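Local coordinates for phosphoribosylaminoimidazole carboxylase, ATPase subunit (Thermus thermophilus, PDB 3AW8), which probably catalyses the ATP-dependent carboxylation of 5-aminoimidazole ribonucleotide with bicarbonate to N5-carboxyaminoimidazole ribonucleotide, a step of de novo purine biosynthesis, at residues S266-I271 with H324-A329; F279-R284 with G292-R297; A301-I306 with E351-L356; A313-V318 with G337-R342. All coordinates share one frame; numbering follows the deposited sequence.

How the contacts relate
All four contacts are buried, but they lie at different distances from the centre of the chain: contact 1 about 13 Å and contact 4 about 22 Å, centre to centre. Contacts 3 and 4, with centres about 7 Å apart, use neighbouring strands 299-306 and 335-343 of the eight-stranded antiparallel sheet and are purely aliphatic. Contact 1 reaches the same sheet at strand 321-325, where histidines and a tyrosine gather; Y326 OH bonds H338 ND1 of contact 4, and H324 O bonds H338 N, backbone to backbone. Contact 2, between helix 278-287 and the loop after it, is polar and joins contact 4 through R297 O and R342. Contacts 1, 2 and 4 touch the second subunit.

Contact 1 of 4, residues S266-I271 with H324-A329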
loop_
_atom_site.group_PDB
_atom_site.type_symbol
_atom_site.label_atom_id
_atom_site.label_comp_id
_atom_site.label_asym_id
_atom_site.label_seq_id
_atom_site.Cartn_x
_atom_site.Cartn_y
_atom_site.Cartn_z
ATOM N N SER A 266 7.419 -14.007 7.382
ATOM C CA SER A 266 7.107 -14.943 6.311
ATOM C C SER A 266 5.807 -14.581 5.596
ATOM O O SER A 266 5.329 -15.338 4.762
ATOM C CB SER A 266 6.993 -16.361 6.869
ATOM O OG SER A 266 5.799 -16.506 7.613
ATOM N N GLY A 267 5.234 -13.428 5.921
ATOM C CA GLY A 267 3.991 -13.029 5.285
ATOM C C GLY A 267 4.019 -11.678 4.587
ATOM O O GLY A 267 2.989 -11.212 4.093
ATOM N N HIS A 268 5.187 -11.044 4.530
ATOM C CA HIS A 268 5.274 -9.743 3.894
ATOM C C HIS A 268 4.869 -9.790 2.442
ATOM O O HIS A 268 4.528 -8.761 1.865
ATOM C CB HIS A 268 6.680 -9.174 4.019
ATOM C CG HIS A 268 7.097 -8.930 5.431
ATOM N ND1 HIS A 268 6.187 -8.824 6.462
ATOM C CD2 HIS A 268 8.320 -8.759 5.985
ATOM C CE1 HIS A 268 6.834 -8.601 7.593
ATOM N NE2 HIS A 268 8.128 -8.558 7.331
ATOM N N TRP A 269 4.896 -10.977 1.844
ATOM C CA TRP A 269 4.516 -11.113 0.435
ATOM C C TRP A 269 3.024 -10.824 0.216
ATOM O O TRP A 269 2.594 -10.592 -0.916
ATOM C CB TRP A 269 4.820 -12.521 -0.075
ATOM C CG TRP A 269 4.046 -13.580 0.646
ATOM C CD1 TRP A 269 4.391 -14.193 1.818
ATOM C CD2 TRP A 269 2.759 -14.095 0.288
ATOM N NE1 TRP A 269 3.397 -15.055 2.212
ATOM C CE2 TRP A 269 2.384 -15.015 1.291
ATOM C CE3 TRP A 269 1.884 -13.866 -0.780
ATOM C CZ2 TRP A 269 1.168 -15.712 1.256
ATOM C CZ3 TRP A 269 0.668 -14.559 -0.812
ATOM C CH2 TRP A 269 0.326 -15.471 0.201
ATOM N N THR A 270 2.237 -10.836 1.293
ATOM C CA THR A 270 0.807 -10.600 1.164
ATOM C C THR A 270 0.441 -9.155 0.847
ATOM O O THR A 270 -0.714 -8.865 0.509
ATOM C CB THR A 270 0.021 -11.049 2.427
ATOM O OG1 THR A 270 0.357 -10.212 3.536
ATOM C CG2 THR A 270 0.334 -12.504 2.769
ATOM N N ILE A 271 1.411 -8.246 0.945
ATOM C CA ILE A 271 1.131 -6.848 0.637
ATOM C C ILE A 271 0.701 -6.702 -0.824
ATOM O O ILE A 271 -0.221 -5.962 -1.127
ATOM C CB ILE A 271 2.348 -5.946 0.924
ATOM C CG1 ILE A 271 2.724 -6.041 2.405
ATOM C CG2 ILE A 271 2.009 -4.496 0.602
ATOM C CD1 ILE A 271 3.907 -5.184 2.787
ATOM N N HIS A 324 10.770 -2.730 -0.598
ATOM C CA HIS A 324 10.272 -2.229 0.681
ATOM C C HIS A 324 11.476 -1.931 1.555
ATOM O O HIS A 324 12.113 -2.847 2.069
ATOM C CB HIS A 324 9.377 -3.265 1.363
ATOM C CG HIS A 324 8.002 -3.353 0.777
ATOM N ND1 HIS A 324 6.943 -2.601 1.242
ATOM C CD2 HIS A 324 7.523 -4.070 -0.269
ATOM C CE1 HIS A 324 5.873 -2.850 0.508
ATOM N NE2 HIS A 324 6.198 -3.736 -0.417
ATOM N N TRP A 325 11.809 -0.652 1.692
ATOM C CA TRP A 325 12.934 -0.248 2.515
ATOM C C TRP A 325 12.331 0.230 3.833
ATOM O O TRP A 325 11.469 1.105 3.840
ATOM C CB TRP A 325 13.718 0.877 1.830
ATOM C CG TRP A 325 15.017 1.153 2.509
ATOM C CD1 TRP A 325 15.376 2.288 3.186
ATOM C CD2 TRP A 325 16.102 0.231 2.666
ATOM N NE1 TRP A 325 16.614 2.123 3.761
ATOM C CE2 TRP A 325 17.081 0.868 3.458
ATOM C CE3 TRP A 325 16.336 -1.080 2.221
ATOM C CZ2 TRP A 325 18.274 0.241 3.816
ATOM C CZ3 TRP A 325 17.524 -1.706 2.580
ATOM C CH2 TRP A 325 18.477 -1.042 3.372
ATOM N N TYR A 326 12.772 -0.331 4.951
ATOM C CA TYR A 326 12.185 0.045 6.233
ATOM C C TYR A 326 12.586 1.385 6.828
ATOM O O TYR A 326 11.962 1.836 7.788
ATOM C CB TYR A 326 12.426 -1.063 7.262
ATOM C CG TYR A 326 11.967 -2.423 6.790
ATOM C CD1 TYR A 326 10.885 -2.552 5.910
ATOM C CD2 TYR A 326 12.600 -3.584 7.230
ATOM C CE1 TYR A 326 10.453 -3.797 5.485
ATOM C CE2 TYR A 326 12.174 -4.830 6.812
ATOM C CZ TYR A 326 11.099 -4.930 5.940
ATOM O OH TYR A 326 10.657 -6.171 5.543
ATOM N N GLY A 327 13.613 2.021 6.269
ATOM C CA GLY A 327 14.050 3.301 6.797
ATOM C C GLY A 327 14.985 3.173 7.987
ATOM O O GLY A 327 15.328 4.163 8.620
ATOM N N LYS A 328 15.397 1.949 8.295
ATOM C CA LYS A 328 16.307 1.694 9.409
ATOM C C LYS A 328 17.741 1.849 8.918
ATOM O O LYS A 328 18.014 1.682 7.731
ATOM C CB LYS A 328 16.082 0.275 9.947
ATOM C CG LYS A 328 14.632 0.020 10.386
ATOM C CD LYS A 328 14.282 -1.465 10.561
ATOM C CE LYS A 328 14.991 -2.109 11.742
ATOM N NZ LYS A 328 14.664 -3.561 11.876
ATOM N N ALA A 329 18.655 2.189 9.823
ATOM C CA ALA A 329 20.063 2.346 9.465
ATOM C C ALA A 329 20.641 0.962 9.259
ATOM O O ALA A 329 20.413 0.065 10.068
ATOM C CB ALA A 329 20.811 3.055 10.569
#
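Y326 OH approaches H268 while being held by H338 ND1 of the adjacent strand, which is its hydrogen-bond partner. Y326 OH lies 3.5 Å from H268 CD2 and 3.9 Å from H268 NE2, so across the two segments the meeting is van der Waals contact. The hydroxyl comes to the imidazole at a slant. H268 carries CG anti to its carbonyl carbon (chi1 -63°), and its ring leaves the turn on the side of the strand residues. The second touch is aliphatic on aromatic: I271 CD1, at the end of an extended chain (chi2 -180°), lies 3.8 Å from H324 CE1, the two side chains arriving from opposite directions. H324 is also stacked on H338, and its NE2 bonds E272 OE1. H324 belongs to strand 321-325, outermost within this chain in the eight-stranded antiparallel sheet; W325 bonds the backbone of the second subunit. Residues 267-270 form a type I beta turn leading into the short helix 270-273. That turn is fastened at G267 O, which accepts from T270 N and T270 OG1, each at 2.9 Å. T270 CG2 sits 3.5 Å above the plane of the W269 ring. M13 of helix 9-18 touches both H268 and Y326.

Contact 2 of 4, residues F279-R284 with G292-R297; sequences FENHLR and GSTAPR
R284 reaches from its helix to G292, and its CB already points to the loop. With CG anti to the carbonyl carbon (chi1 -72°), the chain carries R284 CD to 4.2 Å from G292 N, then bends at chi3 (82°). NE bonds P290 O, just before the loop segment; G292 N, also a donor, is close to NE without bonding it. R284 CZ is 3.4 Å from G292 CA, which lies over one face of the guanidinium, offset toward its rim. At the tip R284 NH2 comes 3.3 Å from G292 CA, and R284 NH1 makes a salt bridge with E280 OE1, one helical turn back, at 2.6 Å, although the hydrogen bond within it is weak. A leucine here would probably leave E280 without its charged mate and P290 O without this donor. N281 sets its amide end against the G292 backbone and near the T294 methyl, while T294 OG1 bonds F195 O. L316 of the second subunit packs on R284. Beyond G292, A295 N bonds S293 OG at 3.3 Å, an ST turn in the link from helix 278-287 to sheet strand 299-306.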
loop_
_atom_site.group_PDB
_atom_site.type_symbol
_atom_site.label_atom_id
_atom_site.label_comp_id
_atom_site.label_asym_id
_atom_site.label_seq_id
_atom_site.Cartn_x
_atom_site.Cartn_y
_atom_site.Cartn_z
ATOM N N PHE A 279 -1.176 -7.360 7.246
ATOM C CA PHE A 279 -1.273 -6.151 8.055
ATOM C C PHE A 279 -2.691 -5.598 8.048
ATOM O O PHE A 279 -3.218 -5.230 9.091
ATOM C CB PHE A 279 -0.276 -5.087 7.561
ATOM C CG PHE A 279 1.143 -5.562 7.556
ATOM C CD1 PHE A 279 1.801 -5.826 8.743
ATOM C CD2 PHE A 279 1.804 -5.810 6.356
ATOM C CE1 PHE A 279 3.098 -6.335 8.741
ATOM C CE2 PHE A 279 3.103 -6.322 6.340
ATOM C CZ PHE A 279 3.748 -6.585 7.531
ATOM N N GLU A 280 -3.318 -5.527 6.880
ATOM C CA GLU A 280 -4.674 -5.018 6.845
ATOM C C GLU A 280 -5.614 -5.966 7.602
ATOM O O GLU A 280 -6.480 -5.522 8.359
ATOM C CB GLU A 280 -5.167 -4.837 5.407
ATOM C CG GLU A 280 -6.609 -4.316 5.367
ATOM C CD GLU A 280 -7.161 -4.095 3.970
ATOM O OE1 GLU A 280 -8.404 -4.081 3.840
ATOM O OE2 GLU A 280 -6.375 -3.921 3.013
ATOM N N ASN A 281 -5.440 -7.270 7.410
ATOM C CA ASN A 281 -6.292 -8.242 8.089
ATOM C C ASN A 281 -6.148 -8.205 9.605
ATOM O O ASN A 281 -7.139 -8.349 10.334
ATOM C CB ASN A 281 -6.013 -9.654 7.568
ATOM C CG ASN A 281 -7.144 -10.184 6.705
ATOM O OD1 ASN A 281 -6.971 -11.144 5.953
ATOM N ND2 ASN A 281 -8.312 -9.563 6.816
ATOM N N HIS A 282 -4.922 -8.012 10.081
ATOM C CA HIS A 282 -4.695 -7.947 11.512
ATOM C C HIS A 282 -5.515 -6.789 12.039
ATOM O O HIS A 282 -6.189 -6.901 13.061
ATOM C CB HIS A 282 -3.224 -7.703 11.826
ATOM C CG HIS A 282 -2.930 -7.619 13.293
ATOM N ND1 HIS A 282 -2.804 -8.734 14.092
ATOM C CD2 HIS A 282 -2.759 -6.551 14.109
ATOM C CE1 HIS A 282 -2.567 -8.358 15.336
ATOM N NE2 HIS A 282 -2.535 -7.039 15.374
ATOM N N LEU A 283 -5.451 -5.675 11.316
ATOM C CA LEU A 283 -6.172 -4.468 11.682
ATOM C C LEU A 283 -7.679 -4.711 11.645
ATOM O O LEU A 283 -8.401 -4.318 12.564
ATOM C CB LEU A 283 -5.790 -3.327 10.725
ATOM C CG LEU A 283 -4.899 -2.167 11.202
ATOM C CD1 LEU A 283 -3.977 -2.592 12.323
ATOM C CD2 LEU A 283 -4.102 -1.647 10.006
ATOM N N ARG A 284 -8.151 -5.360 10.587
ATOM C CA ARG A 284 -9.576 -5.636 10.463
ATOM C C ARG A 284 -10.032 -6.530 11.614
ATOM O O ARG A 284 -11.085 -6.296 12.216
ATOM C CB ARG A 284 -9.875 -6.275 9.096
ATOM C CG ARG A 284 -9.747 -5.262 7.963
ATOM C CD ARG A 284 -9.568 -5.875 6.577
ATOM N NE ARG A 284 -10.830 -6.295 5.975
ATOM C CZ ARG A 284 -11.046 -6.394 4.666
ATOM N NH1 ARG A 284 -10.091 -6.098 3.794
ATOM N NH2 ARG A 284 -12.224 -6.803 4.228
ATOM N N GLY A 292 -10.719 -9.688 5.299
ATOM C CA GLY A 292 -10.613 -9.634 3.857
ATOM C C GLY A 292 -10.134 -10.956 3.298
ATOM O O GLY A 292 -9.546 -11.778 4.008
ATOM N N SER A 293 -10.395 -11.158 2.013
ATOM C CA SER A 293 -9.998 -12.374 1.326
ATOM C C SER A 293 -8.491 -12.600 1.416
ATOM O O SER A 293 -7.698 -11.658 1.329
ATOM C CB SER A 293 -10.422 -12.297 -0.143
ATOM O OG SER A 293 -9.957 -13.426 -0.862
ATOM N N THR A 294 -8.104 -13.860 1.589
ATOM C CA THR A 294 -6.700 -14.222 1.681
ATOM C C THR A 294 -6.216 -14.888 0.395
ATOM O O THR A 294 -5.088 -15.378 0.324
ATOM C CB THR A 294 -6.459 -15.181 2.848
ATOM O OG1 THR A 294 -7.415 -16.245 2.780
ATOM C CG2 THR A 294 -6.601 -14.458 4.176
ATOM N N ALA A 295 -7.065 -14.899 -0.624
ATOM C CA ALA A 295 -6.702 -15.519 -1.891
ATOM C C ALA A 295 -5.407 -14.925 -2.457
ATOM O O ALA A 295 -5.215 -13.711 -2.451
ATOM C CB ALA A 295 -7.840 -15.358 -2.889
ATOM N N PRO A 296 -4.496 -15.780 -2.943
ATOM C CA PRO A 296 -3.228 -15.306 -3.505
ATOM C C PRO A 296 -3.348 -14.748 -4.916
ATOM O O PRO A 296 -4.209 -15.162 -5.689
ATOM C CB PRO A 296 -2.348 -16.551 -3.467
ATOM C CG PRO A 296 -3.326 -17.642 -3.702
ATOM C CD PRO A 296 -4.497 -17.248 -2.827
ATOM N N ARG A 297 -2.485 -13.788 -5.234
ATOM C CA ARG A 297 -2.449 -13.183 -6.557
ATOM C C ARG A 297 -1.218 -13.774 -7.218
ATOM O O ARG A 297 -0.101 -13.287 -7.019
ATOM C CB ARG A 297 -2.293 -11.662 -6.471
ATOM C CG ARG A 297 -3.518 -10.907 -5.968
ATOM C CD ARG A 297 -3.182 -9.432 -5.808
ATOM N NE ARG A 297 -4.263 -8.650 -5.216
ATOM C CZ ARG A 297 -4.096 -7.437 -4.693
ATOM N NH1 ARG A 297 -5.128 -6.786 -4.176
ATOM N NH2 ARG A 297 -2.889 -6.879 -4.671
#

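Contact 3 of 4, residues A301-I306 with E351-L356; sequences AMVNLI and EGLARL
L353 and A301 make the tight part of this contact: A301 CB lies 3.9 Å from L353 CD1 and 4.0 Å from L353 CG, so the alanine methyl sits against the branch point of the leucine and one of its two arms. The other arm, L353 CD2, turns to the next residue on this face of the strand, and V303 CG1 meets it at 4.2 Å. L353 thus straddles two strand positions with one methyl on each. Its CB leaves the helix obliquely to the strand, and the extended second torsion (chi2 175°) carries CD1 on to A301. The backbones remain well apart even here, A301 CA and L353 CA being separated by 7.3 Å. Strand 299-306 runs in the eight-stranded antiparallel sheet between strands 207-213 and 335-343, and helix 346-357 packs on one face of that sheet in the C-terminal part of the protein. The packing slackens one turn further along the helix: L356 faces the strand and loses some surface to it, yet L356 CD1 stays 5.1 Å from V303 CG1, and I339 of strand 335-343 touches L356 instead. W365 packs on L353, while I339 and L210 flank V303. The opposite face of the strand is different in character, with N304 bonding L208 O and N265 OD1 and M302 lying on L208. E351 and R355 are exposed on the side of the helix away from the strand.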
loop_
_atom_site.group_PDB
_atom_site.type_symbol
_atom_site.label_atom_id
_atom_site.label_comp_id
_atom_site.label_asym_id
_atom_site.label_seq_id
_atom_site.Cartn_x
_atom_site.Cartn_y
_atom_site.Cartn_z
ATOM N N ALA A 301 7.640 -14.416 -4.144
ATOM C CA ALA A 301 8.912 -14.806 -3.579
ATOM C C ALA A 301 9.281 -13.603 -2.722
ATOM O O ALA A 301 9.370 -12.472 -3.215
ATOM C CB ALA A 301 9.947 -15.021 -4.674
ATOM N N MET A 302 9.475 -13.852 -1.434
ATOM C CA MET A 302 9.807 -12.803 -0.485
ATOM C C MET A 302 11.286 -12.930 -0.139
ATOM O O MET A 302 11.695 -13.931 0.450
ATOM C CB MET A 302 8.933 -12.997 0.769
ATOM C CG MET A 302 8.805 -11.812 1.726
ATOM S SD MET A 302 10.286 -11.425 2.669
ATOM C CE MET A 302 10.578 -13.006 3.516
ATOM N N VAL A 303 12.104 -11.953 -0.514
ATOM C CA VAL A 303 13.516 -12.054 -0.157
ATOM C C VAL A 303 13.891 -10.940 0.820
ATOM O O VAL A 303 13.740 -9.757 0.525
ATOM C CB VAL A 303 14.482 -12.047 -1.423
ATOM C CG1 VAL A 303 13.823 -12.743 -2.594
ATOM C CG2 VAL A 303 14.890 -10.639 -1.808
ATOM N N ASN A 304 14.352 -11.329 2.003
ATOM C CA ASN A 304 14.749 -10.359 3.011
ATOM C C ASN A 304 16.022 -9.630 2.634
ATOM O O ASN A 304 16.883 -10.173 1.942
ATOM C CB ASN A 304 14.978 -11.032 4.367
ATOM C CG ASN A 304 13.707 -11.161 5.181
ATOM O OD1 ASN A 304 12.713 -10.482 4.917
ATOM N ND2 ASN A 304 13.739 -12.023 6.187
ATOM N N LEU A 305 16.121 -8.390 3.100
ATOM C CA LEU A 305 17.289 -7.545 2.888
ATOM C C LEU A 305 17.956 -7.470 4.262
ATOM O O LEU A 305 17.499 -6.745 5.147
ATOM C CB LEU A 305 16.857 -6.154 2.413
ATOM C CG LEU A 305 16.896 -5.807 0.914
ATOM C CD1 LEU A 305 17.037 -7.046 0.039
ATOM C CD2 LEU A 305 15.645 -5.034 0.560
ATOM N N ILE A 306 19.021 -8.245 4.442
ATOM C CA ILE A 306 19.740 -8.298 5.710
ATOM C C ILE A 306 21.069 -7.551 5.665
ATOM O O ILE A 306 21.885 -7.776 4.781
ATOM C CB ILE A 306 20.024 -9.767 6.121
ATOM C CG1 ILE A 306 18.734 -10.592 6.064
ATOM C CG2 ILE A 306 20.624 -9.820 7.522
ATOM C CD1 ILE A 306 17.659 -10.115 7.017
ATOM N N GLU A 351 12.515 -16.820 -12.866
ATOM C CA GLU A 351 13.436 -16.057 -13.700
ATOM C C GLU A 351 13.785 -14.723 -13.051
ATOM O O GLU A 351 14.922 -14.250 -13.139
ATOM C CB GLU A 351 12.810 -15.838 -15.076
ATOM C CG GLU A 351 13.814 -15.674 -16.217
ATOM C CD GLU A 351 13.270 -16.197 -17.550
ATOM O OE1 GLU A 351 12.214 -15.702 -18.009
ATOM O OE2 GLU A 351 13.899 -17.108 -18.138
ATOM N N GLY A 352 12.797 -14.115 -12.399
ATOM C CA GLY A 352 13.032 -12.849 -11.725
ATOM C C GLY A 352 13.867 -13.078 -10.477
ATOM O O GLY A 352 14.769 -12.297 -10.157
ATOM N N LEU A 353 13.561 -14.164 -9.773
ATOM C CA LEU A 353 14.287 -14.524 -8.563
ATOM C C LEU A 353 15.778 -14.655 -8.893
ATOM O O LEU A 353 16.644 -14.342 -8.066
ATOM C CB LEU A 353 13.750 -15.844 -8.012
ATOM C CG LEU A 353 13.332 -15.878 -6.539
ATOM C CD1 LEU A 353 12.727 -17.238 -6.222
ATOM C CD2 LEU A 353 14.530 -15.597 -5.642
ATOM N N ALA A 354 16.066 -15.113 -10.111
ATOM C CA ALA A 354 17.441 -15.273 -10.576
ATOM C C ALA A 354 18.109 -13.900 -10.659
ATOM O O ALA A 354 19.266 -13.727 -10.269
ATOM C CB ALA A 354 17.448 -15.942 -11.939
ATOM N N ARG A 355 17.359 -12.928 -11.170
ATOM C CA ARG A 355 17.837 -11.557 -11.316
ATOM C C ARG A 355 18.132 -10.906 -9.972
ATOM O O ARG A 355 19.143 -10.219 -9.809
ATOM C CB ARG A 355 16.792 -10.723 -12.046
ATOM C CG ARG A 355 16.698 -11.013 -13.516
ATOM C CD ARG A 355 17.727 -10.206 -14.272
ATOM N NE ARG A 355 17.389 -8.782 -14.354
ATOM C CZ ARG A 355 16.237 -8.303 -14.827
ATOM N NH1 ARG A 355 15.292 -9.133 -15.255
ATOM N NH2 ARG A 355 16.041 -6.989 -14.909
ATOM N N LEU A 356 17.236 -11.119 -9.012
ATOM C CA LEU A 356 17.397 -10.544 -7.685
ATOM C C LEU A 356 18.482 -11.229 -6.843
ATOM O O LEU A 356 19.174 -10.565 -6.070
ATOM C CB LEU A 356 16.053 -10.568 -6.942
ATOM C CG LEU A 356 14.939 -9.705 -7.548
ATOM C CD1 LEU A 356 13.627 -9.991 -6.854
ATOM C CD2 LEU A 356 15.301 -8.237 -7.445
#

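Contact 4 of 4, residues A313-V318 with G337-R342; sequences AEVLKV and GHITLR
V315 and I339 meet through their outermost methyls, V315 CG2 standing 4.2 Å from I339 CD1. The isoleucine reaches so far because its CG1 branch is fully extended (chi2 172°), which sends CD1 out from the strand toward the helix; the two side chains cross at a slant. V315 is modelled with its first torsion close to eclipsed, so at this resolution its exact rotation deserves little weight, though CB plainly faces the strand. The second pair is V318 CG1 with L341 CD1, at 4.3 Å. In V318 that methyl stands opposite the backbone N (chi1 -175°), on the side of the strand. L341 starts obliquely to segment 313-318, but the turn at its second torsion (chi2 59°) folds CD1 back toward V318 while CD2 extends on toward L353 of helix 346-357. Both touches are loose methyl-to-methyl meetings with no polar atoms. V318 N bonds V315 O at 3.2 Å. L323 packs on V315 and I339, and L356 of helix 346-357 on V318 and I339. H338, T340 and R342 point to the other face of the sheet, where R342 forms a salt bridge with E275 of the second subunit. I339 and L341, two apart on the strand, face V315 of the helix and V318 just beyond it, the pattern of a helix packed on an antiparallel sheet, here the C-terminal domain of the PurK family.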
loop_
_atom_site.group_PDB
_atom_site.type_symbol
_atom_site.label_atom_id
_atom_site.label_comp_id
_atom_site.label_asym_id
_atom_site.label_seq_id
_atom_site.Cartn_x
_atom_site.Cartn_y
_atom_site.Cartn_z
ATOM N N ALA A 313 17.890 1.187 -8.115
ATOM C CA ALA A 313 17.652 1.205 -9.551
ATOM C C ALA A 313 17.743 -0.213 -10.100
ATOM O O ALA A 313 16.969 -0.604 -10.967
ATOM C CB ALA A 313 18.664 2.102 -10.241
ATOM N N GLU A 314 18.669 -0.993 -9.564
ATOM C CA GLU A 314 18.853 -2.357 -10.032
ATOM C C GLU A 314 17.728 -3.323 -9.669
ATOM O O GLU A 314 17.418 -4.228 -10.447
ATOM C CB GLU A 314 20.188 -2.909 -9.537
ATOM C CG GLU A 314 20.883 -3.757 -10.583
ATOM C CD GLU A 314 21.223 -2.960 -11.837
ATOM O OE1 GLU A 314 21.450 -3.581 -12.899
ATOM O OE2 GLU A 314 21.272 -1.712 -11.760
ATOM N N VAL A 315 17.117 -3.153 -8.500
ATOM C CA VAL A 315 16.024 -4.043 -8.124
ATOM C C VAL A 315 14.743 -3.576 -8.818
ATOM O O VAL A 315 13.890 -4.385 -9.177
ATOM C CB VAL A 315 15.836 -4.124 -6.557
ATOM C CG1 VAL A 315 16.847 -3.232 -5.857
ATOM C CG2 VAL A 315 14.408 -3.754 -6.149
ATOM N N LEU A 316 14.619 -2.273 -9.034
ATOM C CA LEU A 316 13.440 -1.741 -9.696
ATOM C C LEU A 316 13.410 -2.059 -11.196
ATOM O O LEU A 316 12.370 -1.922 -11.836
ATOM C CB LEU A 316 13.356 -0.230 -9.471
ATOM C CG LEU A 316 12.726 0.314 -8.176
ATOM C CD1 LEU A 316 12.495 -0.783 -7.159
ATOM C CD2 LEU A 316 13.629 1.403 -7.611
ATOM N N LYS A 317 14.542 -2.475 -11.761
ATOM C CA LYS A 317 14.594 -2.824 -13.182
ATOM C C LYS A 317 13.892 -4.153 -13.410
ATOM O O LYS A 317 13.512 -4.470 -14.532
ATOM C CB LYS A 317 16.040 -2.934 -13.680
ATOM C CG LYS A 317 16.760 -1.605 -13.826
ATOM C CD LYS A 317 18.179 -1.789 -14.355
ATOM C CE LYS A 317 19.022 -0.520 -14.169
ATOM N NZ LYS A 317 18.438 0.687 -14.834
ATOM N N VAL A 318 13.742 -4.933 -12.341
ATOM C CA VAL A 318 13.072 -6.229 -12.417
ATOM C C VAL A 318 11.576 -5.980 -12.267
ATOM O O VAL A 318 11.146 -5.353 -11.298
ATOM C CB VAL A 318 13.518 -7.164 -11.278
ATOM C CG1 VAL A 318 12.905 -8.532 -11.467
ATOM C CG2 VAL A 318 15.028 -7.247 -11.225
ATOM N N GLY A 337 14.903 -4.282 5.151
ATOM C CA GLY A 337 13.904 -4.194 4.105
ATOM C C GLY A 337 13.600 -5.563 3.548
ATOM O O GLY A 337 14.010 -6.576 4.105
ATOM N N HIS A 338 12.844 -5.599 2.462
ATOM C CA HIS A 338 12.550 -6.848 1.798
ATOM C C HIS A 338 12.073 -6.541 0.372
ATOM O O HIS A 338 11.786 -5.391 0.034
ATOM C CB HIS A 338 11.509 -7.666 2.581
ATOM C CG HIS A 338 10.100 -7.189 2.421
ATOM N ND1 HIS A 338 9.517 -6.274 3.274
ATOM C CD2 HIS A 338 9.149 -7.514 1.514
ATOM C CE1 HIS A 338 8.269 -6.061 2.901
ATOM N NE2 HIS A 338 8.021 -6.802 1.836
ATOM N N ILE A 339 12.015 -7.573 -0.461
ATOM C CA ILE A 339 11.581 -7.428 -1.840
ATOM C C ILE A 339 10.585 -8.520 -2.169
ATOM O O ILE A 339 10.883 -9.697 -2.013
ATOM C CB ILE A 339 12.758 -7.587 -2.828
ATOM C CG1 ILE A 339 13.827 -6.530 -2.561
ATOM C CG2 ILE A 339 12.243 -7.492 -4.260
ATOM C CD1 ILE A 339 15.086 -6.756 -3.357
ATOM N N THR A 340 9.399 -8.141 -2.621
ATOM C CA THR A 340 8.427 -9.146 -2.997
ATOM C C THR A 340 8.276 -9.176 -4.503
ATOM O O THR A 340 7.959 -8.170 -5.130
ATOM C CB THR A 340 7.061 -8.905 -2.363
ATOM O OG1 THR A 340 7.140 -9.189 -0.960
ATOM C CG2 THR A 340 6.012 -9.817 -3.010
ATOM N N LEU A 341 8.536 -10.351 -5.068
ATOM C CA LEU A 341 8.437 -10.584 -6.499
ATOM C C LEU A 341 7.141 -11.332 -6.728
ATOM O O LEU A 341 6.964 -12.448 -6.243
ATOM C CB LEU A 341 9.621 -11.428 -6.969
ATOM C CG LEU A 341 9.728 -11.810 -8.449
ATOM C CD1 LEU A 341 9.779 -10.567 -9.325
ATOM C CD2 LEU A 341 10.980 -12.649 -8.644
ATOM N N ARG A 342 6.224 -10.707 -7.451
ATOM C CA ARG A 342 4.944 -11.334 -7.728
ATOM C C ARG A 342 4.741 -11.506 -9.229
ATOM O O ARG A 342 4.499 -10.538 -9.947
ATOM C CB ARG A 342 3.812 -10.484 -7.152
ATOM C CG ARG A 342 2.485 -11.201 -7.060
ATOM C CD ARG A 342 1.353 -10.205 -7.054
ATOM N NE ARG A 342 1.276 -9.514 -8.333
ATOM C CZ ARG A 342 0.962 -10.106 -9.483
ATOM N NH1 ARG A 342 0.692 -11.405 -9.511
ATOM N NH2 ARG A 342 0.920 -9.406 -10.609
#